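Long-range contacts in hypothetical protein (Plasmodium falciparum, PDB 1ZSO), which is of unknown function but probably binds zinc, as a member of a eukaryotic family of CXXC-motif proteins: residues I35-D40 with D116-N121; V136-Q141 with Y157-E162. All blocks are in the same frame, centred on the assembly; numbering follows the deposited sequence.

Interaction 1. Residues I35-D40 with D116-N121; sequences IFNIRD and DFFPSN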
ATOM      1  N   ILE B  35      -3.987   5.000   9.404  1.00 27.52           N
ATOM      2  CA  ILE B  35      -2.969   5.995   9.012  1.00 26.96           C
ATOM      3  C   ILE B  35      -1.873   6.021  10.086  1.00 27.53           C
ATOM      4  O   ILE B  35      -2.120   6.083  11.307  1.00 28.22           O
ATOM      5  CB  ILE B  35      -3.600   7.364   8.801  1.00 28.15           C
ATOM      6  CG1 ILE B  35      -4.773   7.237   7.820  1.00 31.39           C
ATOM      7  CG2 ILE B  35      -2.582   8.372   8.244  1.00 27.68           C
ATOM      8  CD1 ILE B  35      -5.659   8.414   7.774  1.00 32.53           C
ATOM      9  N   PHE B  36      -0.644   5.895   9.653  1.00 27.52           N
ATOM     10  CA  PHE B  36       0.463   5.831  10.610  1.00 27.14           C
ATOM     11  C   PHE B  36       1.644   6.517  10.020  1.00 27.10           C
ATOM     12  O   PHE B  36       1.796   6.577   8.786  1.00 23.60           O
ATOM     13  CB  PHE B  36       0.855   4.381  10.895  1.00 28.62           C
ATOM     14  CG  PHE B  36      -0.150   3.631  11.734  1.00 27.68           C
ATOM     15  CD1 PHE B  36      -0.193   3.818  13.090  1.00 29.71           C
ATOM     16  CD2 PHE B  36      -1.030   2.738  11.154  1.00 27.47           C
ATOM     17  CE1 PHE B  36      -1.136   3.137  13.880  1.00 32.84           C
ATOM     18  CE2 PHE B  36      -1.960   2.060  11.916  1.00 27.97           C
ATOM     19  CZ  PHE B  36      -2.008   2.256  13.288  1.00 31.01           C
ATOM     20  N   ASN B  37       2.477   7.039  10.910  1.00 27.78           N
ATOM     21  CA  ASN B  37       3.858   7.188  10.595  1.00 28.73           C
ATOM     22  C   ASN B  37       4.623   5.964  11.108  1.00 29.67           C
ATOM     23  O   ASN B  37       4.485   5.545  12.261  1.00 29.16           O
ATOM     24  CB  ASN B  37       4.458   8.419  11.234  1.00 28.68           C
ATOM     25  CG  ASN B  37       3.873   9.721  10.743  1.00 29.69           C
ATOM     26  OD1 ASN B  37       3.302   9.844   9.659  1.00 23.50           O
ATOM     27  ND2 ASN B  37       4.076  10.745  11.559  1.00 30.54           N
ATOM     28  N   ILE B  38       5.450   5.410  10.230  1.00 30.23           N
ATOM     29  CA  ILE B  38       6.263   4.239  10.548  1.00 30.07           C
ATOM     30  C   ILE B  38       7.768   4.452  10.394  1.00 29.97           C
ATOM     31  O   ILE B  38       8.238   5.444   9.816  1.00 27.76           O
ATOM     32  CB  ILE B  38       5.848   3.059   9.677  1.00 29.83           C
ATOM     33  CG1 ILE B  38       6.181   3.368   8.213  1.00 30.16           C
ATOM     34  CG2 ILE B  38       4.322   2.769   9.918  1.00 30.48           C
ATOM     35  CD1 ILE B  38       6.234   2.141   7.285  1.00 32.30           C
ATOM     36  N   ARG B  39       8.502   3.487  10.926  1.00 31.37           N
ATOM     37  CA  ARG B  39       9.955   3.431  10.812  1.00 32.35           C
ATOM     38  C   ARG B  39      10.420   1.993  10.557  1.00 30.68           C
ATOM     39  O   ARG B  39       9.801   1.003  10.987  1.00 28.55           O
ATOM     40  CB  ARG B  39      10.604   3.965  12.084  1.00 34.05           C
ATOM     41  CG  ARG B  39      12.114   4.250  11.965  1.00 40.72           C
ATOM     42  CD  ARG B  39      12.685   4.214  13.345  1.00 48.74           C
ATOM     43  NE  ARG B  39      14.137   4.134  13.379  1.00 52.87           N
ATOM     44  CZ  ARG B  39      14.927   5.181  13.598  1.00 55.12           C
ATOM     45  NH1 ARG B  39      14.394   6.396  13.758  1.00 52.07           N
ATOM     46  NH2 ARG B  39      16.259   5.015  13.628  1.00 53.94           N
ATOM     47  N   ASP B  40      11.510   1.897   9.829  1.00 28.99           N
ATOM     48  CA  ASP B  40      12.184   0.634   9.631  1.00 29.38           C
ATOM     49  C   ASP B  40      12.737   0.160  10.982  1.00 29.91           C
ATOM     50  O   ASP B  40      13.409   0.903  11.699  1.00 30.69           O
ATOM     51  CB  ASP B  40      13.272   0.852   8.591  1.00 27.88           C
ATOM     52  CG  ASP B  40      13.985  -0.398   8.195  1.00 27.64           C
ATOM     53  OD1 ASP B  40      13.728  -1.480   8.798  1.00 28.31           O
ATOM     54  OD2 ASP B  40      14.863  -0.273   7.292  1.00 21.97           O
ATOM     55  N   ASP B 116       3.495   6.897  15.028  1.00 34.02           N
ATOM     56  CA  ASP B 116       2.433   7.851  15.248  1.00 34.81           C
ATOM     57  C   ASP B 116       1.191   7.319  14.567  1.00 33.51           C
ATOM     58  O   ASP B 116       1.267   6.877  13.451  1.00 33.97           O
ATOM     59  CB  ASP B 116       2.765   9.192  14.586  1.00 34.98           C
ATOM     60  CG  ASP B 116       3.993   9.850  15.168  1.00 37.01           C
ATOM     61  OD1 ASP B 116       4.086   9.940  16.417  1.00 40.85           O
ATOM     62  OD2 ASP B 116       4.863  10.312  14.375  1.00 42.54           O
ATOM     63  N   PHE B 117       0.060   7.407  15.257  1.00 32.75           N
ATOM     64  CA  PHE B 117      -1.252   7.064  14.753  1.00 30.82           C
ATOM     65  C   PHE B 117      -2.027   8.352  14.480  1.00 31.16           C
ATOM     66  O   PHE B 117      -1.895   9.342  15.210  1.00 31.46           O
ATOM     67  CB  PHE B 117      -1.959   6.264  15.833  1.00 33.24           C
ATOM     68  CG  PHE B 117      -3.388   6.029  15.565  1.00 33.36           C
ATOM     69  CD1 PHE B 117      -3.783   5.342  14.432  1.00 34.07           C
ATOM     70  CD2 PHE B 117      -4.352   6.492  16.441  1.00 34.04           C
ATOM     71  CE1 PHE B 117      -5.132   5.132  14.172  1.00 36.24           C
ATOM     72  CE2 PHE B 117      -5.694   6.278  16.179  1.00 34.59           C
ATOM     73  CZ  PHE B 117      -6.084   5.596  15.054  1.00 32.54           C
ATOM     74  N   PHE B 118      -2.808   8.340  13.415  1.00 30.45           N
ATOM     75  CA  PHE B 118      -3.644   9.446  13.047  1.00 31.55           C
ATOM     76  C   PHE B 118      -5.069   9.001  12.878  1.00 32.25           C
ATOM     77  O   PHE B 118      -5.394   8.403  11.902  1.00 32.44           O
ATOM     78  CB  PHE B 118      -3.161  10.077  11.757  1.00 31.41           C
ATOM     79  CG  PHE B 118      -1.787  10.608  11.865  1.00 34.02           C
ATOM     80  CD1 PHE B 118      -0.702   9.765  11.710  1.00 37.56           C
ATOM     81  CD2 PHE B 118      -1.565  11.941  12.182  1.00 35.89           C
ATOM     82  CE1 PHE B 118       0.597  10.250  11.847  1.00 35.86           C
ATOM     83  CE2 PHE B 118      -0.277  12.431  12.306  1.00 35.52           C
ATOM     84  CZ  PHE B 118       0.808  11.557  12.157  1.00 34.12           C
ATOM     85  N   PRO B 119      -5.942   9.343  13.824  1.00 34.50           N
ATOM     86  CA  PRO B 119      -7.351   9.038  13.638  1.00 35.57           C
ATOM     87  C   PRO B 119      -7.865   9.708  12.390  1.00 36.11           C
ATOM     88  O   PRO B 119      -7.439  10.826  12.056  1.00 37.01           O
ATOM     89  CB  PRO B 119      -8.034   9.625  14.887  1.00 34.93           C
ATOM     90  CG  PRO B 119      -7.045  10.476  15.529  1.00 37.03           C
ATOM     91  CD  PRO B 119      -5.674  10.043  15.085  1.00 36.02           C
ATOM     92  N   SER B 120      -8.740   9.007  11.679  1.00 36.62           N
ATOM     93  CA  SER B 120      -9.205   9.483  10.404  1.00 37.17           C
ATOM     94  C   SER B 120     -10.615  10.001  10.612  1.00 35.95           C
ATOM     95  O   SER B 120     -10.987  10.347  11.723  1.00 34.24           O
ATOM     96  CB  SER B 120      -9.108   8.372   9.342  1.00 37.04           C
ATOM     97  OG  SER B 120      -9.961   7.277   9.655  1.00 41.67           O
ATOM     98  N   ASN B 121     -11.394  10.088   9.549  1.00 37.53           N
ATOM     99  CA  ASN B 121     -12.771  10.549   9.689  1.00 38.90           C
ATOM    100  C   ASN B 121     -13.770   9.561   9.144  1.00 37.34           C
ATOM    101  O   ASN B 121     -14.738   9.945   8.518  1.00 38.09           O
ATOM    102  CB  ASN B 121     -12.950  11.947   9.073  1.00 39.64           C
ATOM    103  CG  ASN B 121     -11.900  12.260   8.043  1.00 45.71           C
ATOM    104  OD1 ASN B 121     -10.955  13.024   8.313  1.00 53.72           O
ATOM    105  ND2 ASN B 121     -12.031  11.655   6.856  1.00 47.93           N
TER
HETATM  106  O   HOH W   1      -6.227   6.034  11.185  1.00 36.68           O
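N37 and D116 face each other on one side of a short antiparallel pairing, where the amide ND2 of N37 donates to OD2 of D116 over 3.0 Å. The bond is fairly straight (161°) and meets the carboxylate oxygen on its anti side, with the amide and carboxylate planes turned 77° apart. The other amide atom of N37, OD1, accepts from the backbone N of N49 on strand 46-52. Both ends of the amide are thus used, which fixes its flip. The F118 ring turns its edge to the same amide, with CZ 3.4 Å from ND2 of N37. Beneath these side chains N37 and D116 form a hydrogen-bonded pair, joining the middle strand of a three-stranded antiparallel sheet to its edge strand 112-117. F36 and F117, the neighbouring non-hydrogen-bonded pair, send their rings to the opposite face; CE1 of F36 comes 3.5 Å from CD1 of F117, the planes inclined at 43°. F107 and Y161 extend this aromatic cluster. Past the strand end, F118 N still donates to I35 O, and CG2 of I35 lies 3.9 Å from CB of F118, while CD1 of I35 reaches CB of S120.

Interaction 2. Residues V136-Q141 with Y157-E162; sequences VNLSDQ and YNLEYE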
ATOM      1  N   VAL B 136     -17.727  10.327  11.138  1.00 42.30           N
ATOM      2  CA  VAL B 136     -17.361  11.026  12.372  1.00 41.54           C
ATOM      3  C   VAL B 136     -15.878  11.332  12.309  1.00 40.75           C
ATOM      4  O   VAL B 136     -15.043  10.440  12.141  1.00 40.71           O
ATOM      5  CB  VAL B 136     -17.724  10.208  13.623  1.00 41.87           C
ATOM      6  CG1 VAL B 136     -17.147  10.824  14.873  1.00 42.04           C
ATOM      7  CG2 VAL B 136     -19.247  10.071  13.740  1.00 42.48           C
ATOM      8  N   ASN B 137     -15.568  12.622  12.349  1.00 40.23           N
ATOM      9  CA  ASN B 137     -14.207  13.094  12.142  1.00 40.65           C
ATOM     10  C   ASN B 137     -13.512  13.296  13.458  1.00 39.26           C
ATOM     11  O   ASN B 137     -13.923  14.133  14.245  1.00 39.55           O
ATOM     12  CB  ASN B 137     -14.178  14.415  11.378  1.00 40.74           C
ATOM     13  CG  ASN B 137     -12.764  14.967  11.245  1.00 44.52           C
ATOM     14  OD1 ASN B 137     -11.786  14.233  11.476  1.00 49.06           O
ATOM     15  ND2 ASN B 137     -12.638  16.258  10.849  1.00 41.66           N
ATOM     16  N   LEU B 138     -12.457  12.529  13.689  1.00 37.83           N
ATOM     17  CA  LEU B 138     -11.718  12.658  14.932  1.00 38.35           C
ATOM     18  C   LEU B 138     -10.255  12.976  14.650  1.00 36.32           C
ATOM     19  O   LEU B 138      -9.430  12.903  15.541  1.00 36.66           O
ATOM     20  CB  LEU B 138     -11.895  11.418  15.830  1.00 36.75           C
ATOM     21  CG  LEU B 138     -13.291  11.221  16.429  1.00 39.88           C
ATOM     22  CD1 LEU B 138     -13.449   9.873  17.149  1.00 38.09           C
ATOM     23  CD2 LEU B 138     -13.648  12.298  17.404  1.00 40.74           C
ATOM     24  N   SER B 139      -9.942  13.378  13.428  1.00 35.50           N
ATOM     25  CA  SER B 139      -8.596  13.802  13.154  1.00 35.95           C
ATOM     26  C   SER B 139      -8.214  14.997  14.020  1.00 36.49           C
ATOM     27  O   SER B 139      -7.041  15.152  14.341  1.00 37.07           O
ATOM     28  CB  SER B 139      -8.361  14.110  11.663  1.00 34.68           C
ATOM     29  OG  SER B 139      -8.959  15.321  11.272  1.00 35.88           O
ATOM     30  N   ASP B 140      -9.182  15.826  14.418  1.00 36.78           N
ATOM     31  CA  ASP B 140      -8.904  16.951  15.331  1.00 38.27           C
ATOM     32  C   ASP B 140      -9.204  16.626  16.827  1.00 39.19           C
ATOM     33  O   ASP B 140      -9.186  17.522  17.692  1.00 36.52           O
ATOM     34  CB  ASP B 140      -9.691  18.188  14.894  1.00 39.17           C
ATOM     35  CG  ASP B 140     -11.158  17.897  14.706  1.00 44.37           C
ATOM     36  OD1 ASP B 140     -11.670  16.851  15.237  1.00 45.95           O
ATOM     37  OD2 ASP B 140     -11.799  18.701  13.978  1.00 51.11           O
ATOM     38  N   GLN B 141      -9.513  15.346  17.085  1.00 39.43           N
ATOM     39  CA  GLN B 141      -9.568  14.748  18.414  1.00 39.47           C
ATOM     40  C   GLN B 141     -10.870  15.020  19.149  1.00 40.31           C
ATOM     41  O   GLN B 141     -11.012  14.667  20.323  1.00 39.76           O
ATOM     42  CB  GLN B 141      -8.369  15.186  19.261  1.00 39.52           C
ATOM     43  CG  GLN B 141      -7.084  14.397  19.005  1.00 43.84           C
ATOM     44  CD  GLN B 141      -6.268  14.878  17.814  1.00 50.04           C
ATOM     45  OE1 GLN B 141      -5.730  14.057  17.048  1.00 57.54           O
ATOM     46  NE2 GLN B 141      -6.143  16.193  17.656  1.00 49.47           N
ATOM     47  N   TYR B 157     -14.831  14.124  23.305  1.00 36.56           N
ATOM     48  CA  TYR B 157     -13.913  15.184  23.657  1.00 35.88           C
ATOM     49  C   TYR B 157     -12.574  14.626  24.069  1.00 34.97           C
ATOM     50  O   TYR B 157     -12.476  13.531  24.628  1.00 33.27           O
ATOM     51  CB  TYR B 157     -14.461  15.979  24.850  1.00 38.82           C
ATOM     52  CG  TYR B 157     -15.733  16.747  24.575  1.00 39.68           C
ATOM     53  CD1 TYR B 157     -15.680  18.108  24.305  1.00 41.81           C
ATOM     54  CD2 TYR B 157     -16.981  16.113  24.588  1.00 40.40           C
ATOM     55  CE1 TYR B 157     -16.823  18.826  24.036  1.00 43.72           C
ATOM     56  CE2 TYR B 157     -18.162  16.830  24.299  1.00 40.02           C
ATOM     57  CZ  TYR B 157     -18.071  18.183  24.031  1.00 42.28           C
ATOM     58  OH  TYR B 157     -19.215  18.951  23.780  1.00 45.25           O
ATOM     59  N   ASN B 158     -11.559  15.433  23.811  1.00 35.14           N
ATOM     60  CA  ASN B 158     -10.222  15.210  24.251  1.00 35.97           C
ATOM     61  C   ASN B 158      -9.836  13.792  23.910  1.00 37.46           C
ATOM     62  O   ASN B 158      -9.516  13.007  24.795  1.00 38.26           O
ATOM     63  CB  ASN B 158     -10.099  15.504  25.758  1.00 36.54           C
ATOM     64  CG  ASN B 158      -8.638  15.462  26.271  1.00 36.64           C
ATOM     65  OD1 ASN B 158      -7.700  15.515  25.489  1.00 33.11           O
ATOM     66  ND2 ASN B 158      -8.467  15.384  27.595  1.00 32.91           N
ATOM     67  N   LEU B 159      -9.904  13.449  22.625  1.00 37.91           N
ATOM     68  CA  LEU B 159      -9.519  12.090  22.190  1.00 38.42           C
ATOM     69  C   LEU B 159      -8.009  11.985  22.320  1.00 38.37           C
ATOM     70  O   LEU B 159      -7.271  12.871  21.861  1.00 39.08           O
ATOM     71  CB  LEU B 159      -9.998  11.782  20.754  1.00 38.68           C
ATOM     72  CG  LEU B 159      -9.420  10.509  20.110  1.00 38.34           C
ATOM     73  CD1 LEU B 159      -9.956   9.203  20.754  1.00 39.35           C
ATOM     74  CD2 LEU B 159      -9.578  10.510  18.601  1.00 39.28           C
ATOM     75  N   GLU B 160      -7.574  10.945  23.022  1.00 38.57           N
ATOM     76  CA  GLU B 160      -6.178  10.683  23.279  1.00 37.82           C
ATOM     77  C   GLU B 160      -5.877   9.247  22.833  1.00 37.55           C
ATOM     78  O   GLU B 160      -6.759   8.379  22.812  1.00 35.75           O
ATOM     79  CB  GLU B 160      -5.865  10.829  24.760  1.00 38.43           C
ATOM     80  CG  GLU B 160      -5.907  12.240  25.329  1.00 38.40           C
ATOM     81  CD  GLU B 160      -5.506  12.287  26.823  1.00 39.63           C
ATOM     82  OE1 GLU B 160      -4.306  12.513  27.090  1.00 44.18           O
ATOM     83  OE2 GLU B 160      -6.372  12.077  27.720  1.00 43.82           O
ATOM     84  N   TYR B 161      -4.637   9.005  22.440  1.00 36.37           N
ATOM     85  CA  TYR B 161      -4.289   7.691  21.986  1.00 39.00           C
ATOM     86  C   TYR B 161      -2.795   7.430  22.177  1.00 38.32           C
ATOM     87  O   TYR B 161      -1.990   8.363  22.416  1.00 37.54           O
ATOM     88  CB  TYR B 161      -4.706   7.506  20.507  1.00 40.67           C
ATOM     89  CG  TYR B 161      -4.457   8.734  19.677  1.00 41.22           C
ATOM     90  CD1 TYR B 161      -3.201   9.002  19.130  1.00 41.22           C
ATOM     91  CD2 TYR B 161      -5.474   9.634  19.457  1.00 43.29           C
ATOM     92  CE1 TYR B 161      -2.987  10.149  18.379  1.00 41.96           C
ATOM     93  CE2 TYR B 161      -5.276  10.777  18.711  1.00 45.71           C
ATOM     94  CZ  TYR B 161      -4.038  11.031  18.169  1.00 44.21           C
ATOM     95  OH  TYR B 161      -3.907  12.201  17.441  1.00 46.20           O
ATOM     96  N   GLU B 162      -2.429   6.165  22.108  1.00 37.23           N
ATOM     97  CA  GLU B 162      -1.029   5.837  22.061  1.00 39.33           C
ATOM     98  C   GLU B 162      -0.834   4.534  21.312  1.00 38.84           C
ATOM     99  O   GLU B 162      -1.771   3.745  21.170  1.00 37.56           O
ATOM    100  CB  GLU B 162      -0.405   5.833  23.465  1.00 39.61           C
ATOM    101  CG  GLU B 162      -0.875   4.750  24.404  1.00 42.81           C
ATOM    102  CD  GLU B 162      -0.305   4.931  25.816  1.00 42.88           C
ATOM    103  OE1 GLU B 162       0.358   4.009  26.329  1.00 44.24           O
ATOM    104  OE2 GLU B 162      -0.511   6.015  26.409  1.00 49.29           O
TER
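Q141 reaches across to Y161 with the end of its side chain, and the two run at about a right angle to each other. The hydroxyl OH of Y161 donates to OE1 of Q141 over a short 2.6 Å. That oxygen sits at the edge of the tyrosine ring, in its plane, whereas the hydroxyl lies 40° out of the plane of the glutamine carbonyl and so misses its lone-pair direction; amide and ring are turned 47° apart. The chain of Q141 passes close to the backbone of L159, its CG 3.2 Å from O of L159, and a bend at chi2 (83°) then turns the amide toward the phenol. Y161 holds its own ring between backbone N and carbonyl carbon, where it also touches P119.

The backbone makes the second polar link: N of L159 donates to O of Q141 at 2.8 Å. The leucine side chain then dips toward the loop, and its CD2 meets CB of L138 at 3.7 Å, the two leucines crossing at about a right angle. L138 and Q141 are the first and last residues of a type I beta turn closed by Q141 N and L138 O. Just ahead of it, OD1 of N137 accepts from both N and OG of S139, the backbone bond making an Asx turn.

The contact therefore sets the loop between strands 132-136 and 143-147 against strand 152-163 of the six-stranded sheet. Its chemistry is mixed: buried leucines pack on one another, while the loop contributes two acceptors, a backbone carbonyl and a side-chain amide oxygen, each taken up by a donor from the strand, so that Q141 is gripped through both its main chain and its side chain.

How the interactions relate
From the N terminus the chain first lays down strands 9-21 and 23-27; strand 34-40 follows, and interaction 1 closes a long excursion of 75 residues by returning the chain as 116-121 alongside it. Only after that does interaction 2 open, at 136-141, and its much shorter loop of 15 residues, through strand 143-147, ends at 157-162. The two are therefore in series, neither nested nor crossed, yet they touch in space with centres about 13 Å apart. S120 O and L138 N make a probable hydrogen bond, and P119 packs against L138 and S139. Together they tie the three-stranded sheet and the loop that follows the four-stranded sheet to the six-stranded sheet.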